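Local atomic coordinates of tyrosine-protein phosphatase YwqE (Bacillus subtilis, PDB entry 3QY7), a protein that removes phosphate from tyrosine residues of the proteins YwqD, YwqF and Ssb, as a metal-dependent phosphatase that uses manganese. Residues 1-6 with 35-40. Numbering follows the deposited sequence.
Sequences MIDIHC and RTIIAT. With FE (Fe (III) ion), chain C.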
ATOM      1  N   MET A   1       7.717   6.459  11.433  1.00 14.72           N
ATOM      2  CA  MET A   1       7.298   6.175  10.034  1.00 13.84           C
ATOM      3  C   MET A   1       5.879   5.662   9.960  1.00 13.18           C
ATOM      4  O   MET A   1       5.375   5.090  10.917  1.00 13.43           O
ATOM      5  CB  MET A   1       8.240   5.143   9.410  1.00 15.51           C
ATOM      6  CG  MET A   1       9.635   5.653   9.229  1.00 17.84           C
ATOM      7  SD  MET A   1      10.561   4.485   8.226  1.00 22.97           S
ATOM      8  CE  MET A   1      10.612   3.118   9.343  1.00 20.18           C
ATOM      9  N   ILE A   2       5.273   5.832   8.788  1.00 11.78           N
ATOM     10  CA  ILE A   2       3.889   5.439   8.530  1.00 12.33           C
ATOM     11  C   ILE A   2       3.888   4.334   7.490  1.00 11.34           C
ATOM     12  O   ILE A   2       4.527   4.466   6.451  1.00 11.84           O
ATOM     13  CB  ILE A   2       3.114   6.642   7.994  1.00 11.95           C
ATOM     14  CG1 ILE A   2       3.084   7.754   9.049  1.00 13.37           C
ATOM     15  CG2 ILE A   2       1.690   6.262   7.564  1.00 12.53           C
ATOM     16  CD1 ILE A   2       2.778   9.082   8.444  1.00 14.99           C
ATOM     17  N   ASP A   3       3.161   3.257   7.777  1.00 10.61           N
ATOM     18  CA  ASP A   3       3.010   2.121   6.851  1.00  9.79           C
ATOM     19  C   ASP A   3       1.615   2.217   6.260  1.00 10.32           C
ATOM     20  O   ASP A   3       0.636   2.167   6.995  1.00 11.05           O
ATOM     21  CB  ASP A   3       3.191   0.818   7.638  1.00 10.59           C
ATOM     22  CG  ASP A   3       3.273  -0.415   6.752  1.00 11.03           C
ATOM     23  OD1 ASP A   3       3.745  -0.293   5.602  1.00 12.34           O
ATOM     24  OD2 ASP A   3       2.868  -1.503   7.225  1.00 10.46           O
ATOM     25  N   ILE A   4       1.528   2.378   4.936  1.00  9.55           N
ATOM     26  CA  ILE A   4       0.238   2.684   4.298  1.00  9.62           C
ATOM     27  C   ILE A   4      -0.538   1.479   3.756  1.00  9.31           C
ATOM     28  O   ILE A   4      -1.614   1.650   3.180  1.00 10.10           O
ATOM     29  CB  ILE A   4       0.357   3.762   3.178  1.00  9.08           C
ATOM     30  CG1 ILE A   4       1.135   3.247   1.954  1.00  9.94           C
ATOM     31  CG2 ILE A   4       0.977   5.026   3.741  1.00 10.53           C
ATOM     32  CD1 ILE A   4       0.722   3.970   0.657  1.00 11.11           C
ATOM     33  N   HIS A   5       0.033   0.279   3.894  1.00  9.07           N
ATOM     34  CA  HIS A   5      -0.579  -0.952   3.364  1.00  9.26           C
ATOM     35  C   HIS A   5      -0.183  -2.096   4.293  1.00  9.29           C
ATOM     36  O   HIS A   5       0.992  -2.425   4.399  1.00 10.21           O
ATOM     37  CB  HIS A   5      -0.077  -1.172   1.921  1.00  9.11           C
ATOM     38  CG  HIS A   5      -0.639  -2.378   1.223  1.00 10.85           C
ATOM     39  ND1 HIS A   5      -0.551  -2.519  -0.144  1.00 10.28           N
ATOM     40  CD2 HIS A   5      -1.318  -3.464   1.670  1.00 11.78           C
ATOM     41  CE1 HIS A   5      -1.117  -3.662  -0.507  1.00  7.55           C
ATOM     42  NE2 HIS A   5      -1.600  -4.247   0.571  1.00  9.95           N
ATOM     43  N   CYS A   6      -1.160  -2.677   4.987  1.00  8.98           N
ATOM     44  CA  CYS A   6      -0.852  -3.661   6.029  1.00  9.58           C
ATOM     45  C   CYS A   6      -2.101  -4.444   6.404  1.00 10.49           C
ATOM     46  O   CYS A   6      -3.187  -3.878   6.553  1.00 10.02           O
ATOM     47  CB  CYS A   6      -0.303  -2.940   7.258  1.00 10.18           C
ATOM     48  SG  CYS A   6       0.479  -4.047   8.441  1.00 10.63           S
ATOM     49  N   ARG A  35       5.364   3.797  13.606  1.00 12.64           N
ATOM     50  CA  ARG A  35       4.527   4.262  14.728  1.00 13.75           C
ATOM     51  C   ARG A  35       3.056   4.280  14.345  1.00 12.16           C
ATOM     52  O   ARG A  35       2.179   4.312  15.210  1.00 12.18           O
ATOM     53  CB  ARG A  35       4.896   5.691  15.185  1.00 14.97           C
ATOM     54  CG  ARG A  35       6.349   6.122  15.037  1.00 21.70           C
ATOM     55  CD  ARG A  35       7.336   5.211  15.735  1.00 29.22           C
ATOM     56  NE  ARG A  35       7.288   5.308  17.194  1.00 34.56           N
ATOM     57  CZ  ARG A  35       6.847   4.347  18.005  1.00 36.87           C
ATOM     58  NH1 ARG A  35       6.394   3.195  17.515  1.00 36.80           N
ATOM     59  NH2 ARG A  35       6.867   4.544  19.318  1.00 39.19           N
ATOM     60  N   THR A  36       2.795   4.287  13.039  1.00 11.03           N
ATOM     61  CA  THR A  36       1.439   4.461  12.555  1.00 10.37           C
ATOM     62  C   THR A  36       1.233   3.508  11.390  1.00  9.54           C
ATOM     63  O   THR A  36       2.061   3.484  10.481  1.00 11.19           O
ATOM     64  CB  THR A  36       1.194   5.901  12.082  1.00 10.63           C
ATOM     65  OG1 THR A  36       1.609   6.825  13.109  1.00 12.39           O
ATOM     66  CG2 THR A  36      -0.285   6.120  11.744  1.00 10.61           C
ATOM     67  N   ILE A  37       0.142   2.740  11.423  1.00  9.57           N
ATOM     68  CA  ILE A  37      -0.203   1.832  10.334  1.00  9.16           C
ATOM     69  C   ILE A  37      -1.573   2.190   9.821  1.00  9.14           C
ATOM     70  O   ILE A  37      -2.508   2.334  10.602  1.00  9.87           O
ATOM     71  CB  ILE A  37      -0.204   0.346  10.789  1.00  8.66           C
ATOM     72  CG1 ILE A  37       1.238  -0.097  11.070  1.00  9.74           C
ATOM     73  CG2 ILE A  37      -0.882  -0.534   9.704  1.00  8.97           C
ATOM     74  CD1 ILE A  37       1.396  -1.512  11.602  1.00 10.17           C
ATOM     75  N   ILE A  38      -1.703   2.340   8.504  1.00  9.35           N
ATOM     76  CA  ILE A  38      -3.039   2.385   7.940  1.00  9.68           C
ATOM     77  C   ILE A  38      -3.421   0.936   7.618  1.00  9.78           C
ATOM     78  O   ILE A  38      -2.828   0.314   6.725  1.00 10.76           O
ATOM     79  CB  ILE A  38      -3.133   3.253   6.677  1.00 10.21           C
ATOM     80  CG1 ILE A  38      -2.594   4.656   6.961  1.00 10.40           C
ATOM     81  CG2 ILE A  38      -4.578   3.305   6.192  1.00 10.61           C
ATOM     82  CD1 ILE A  38      -2.547   5.578   5.692  1.00 12.88           C
ATOM     83  N   ALA A  39      -4.364   0.390   8.371  1.00 10.03           N
ATOM     84  CA  ALA A  39      -4.819  -0.984   8.094  1.00 10.09           C
ATOM     85  C   ALA A  39      -5.559  -0.974   6.785  1.00 10.09           C
ATOM     86  O   ALA A  39      -6.391  -0.091   6.540  1.00 10.92           O
ATOM     87  CB  ALA A  39      -5.697  -1.498   9.186  1.00 10.17           C
ATOM     88  N   THR A  40      -5.223  -1.931   5.906  1.00 10.11           N
ATOM     89  CA  THR A  40      -5.839  -1.993   4.579  1.00 10.46           C
ATOM     90  C   THR A  40      -6.356  -3.403   4.292  1.00 11.18           C
ATOM     91  O   THR A  40      -5.855  -4.063   3.360  1.00 11.78           O
ATOM     92  CB  THR A  40      -4.866  -1.587   3.476  1.00  9.79           C
ATOM     93  OG1 THR A  40      -3.694  -2.407   3.545  1.00 10.85           O
ATOM     94  CG2 THR A  40      -4.454  -0.135   3.642  1.00  9.43           C
TER
HETATM   95 FE    FE C 264      -2.160  -6.299   0.470  1.00 12.53          FE
HETATM   96  O   HOH W   1      -1.440  -6.607  -1.233  1.00 13.34           O
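With chi1 at 56°, T40 places OG1 between its own backbone N and carbonyl carbon, turned to C6, while H5 holds CG anti to its backbone N (chi1 -179°) and reaches past that hydroxyl to the metal. The two residues lie at the end of a parallel beta-alpha-beta unit of the TIM-barrel-like PHP fold, in which strands 2-3 and 36-38 are linked through helix 19-31. M1 O is shared by two successive amides, R35 N and, weakly, T36 N, ahead of the parallel pairs I2 with T36 and D3 with I37. D3 uses both its N and its O toward the same strand, straddling I37: its N donates to T36 O at 2.9 Å, and its O takes I38 N at 2.8 Å, almost in line with the carbonyl. Farther along, C6 ties the chains together again with two bonds to T40, N to OG1 and O from N, the latter nearly straight at 177°. I37 and C6 pack tightly, CG2 against CB at 3.5 Å. On another flank I4 and I38 run side by side, CG2 to CD1 4.1 Å. I4 O, buried against T40 CG2 at 3.4 Å, finds no polar partner. The H5 ring is fixed at both nitrogens, since ND1 is hydrogen-bonded to Q161 and NE2 binds an iron(III) ion that H7, E80, D194 and a water also ligate. T40 OG1 approaches this ring obliquely, 3.2 Å from H5 CD2.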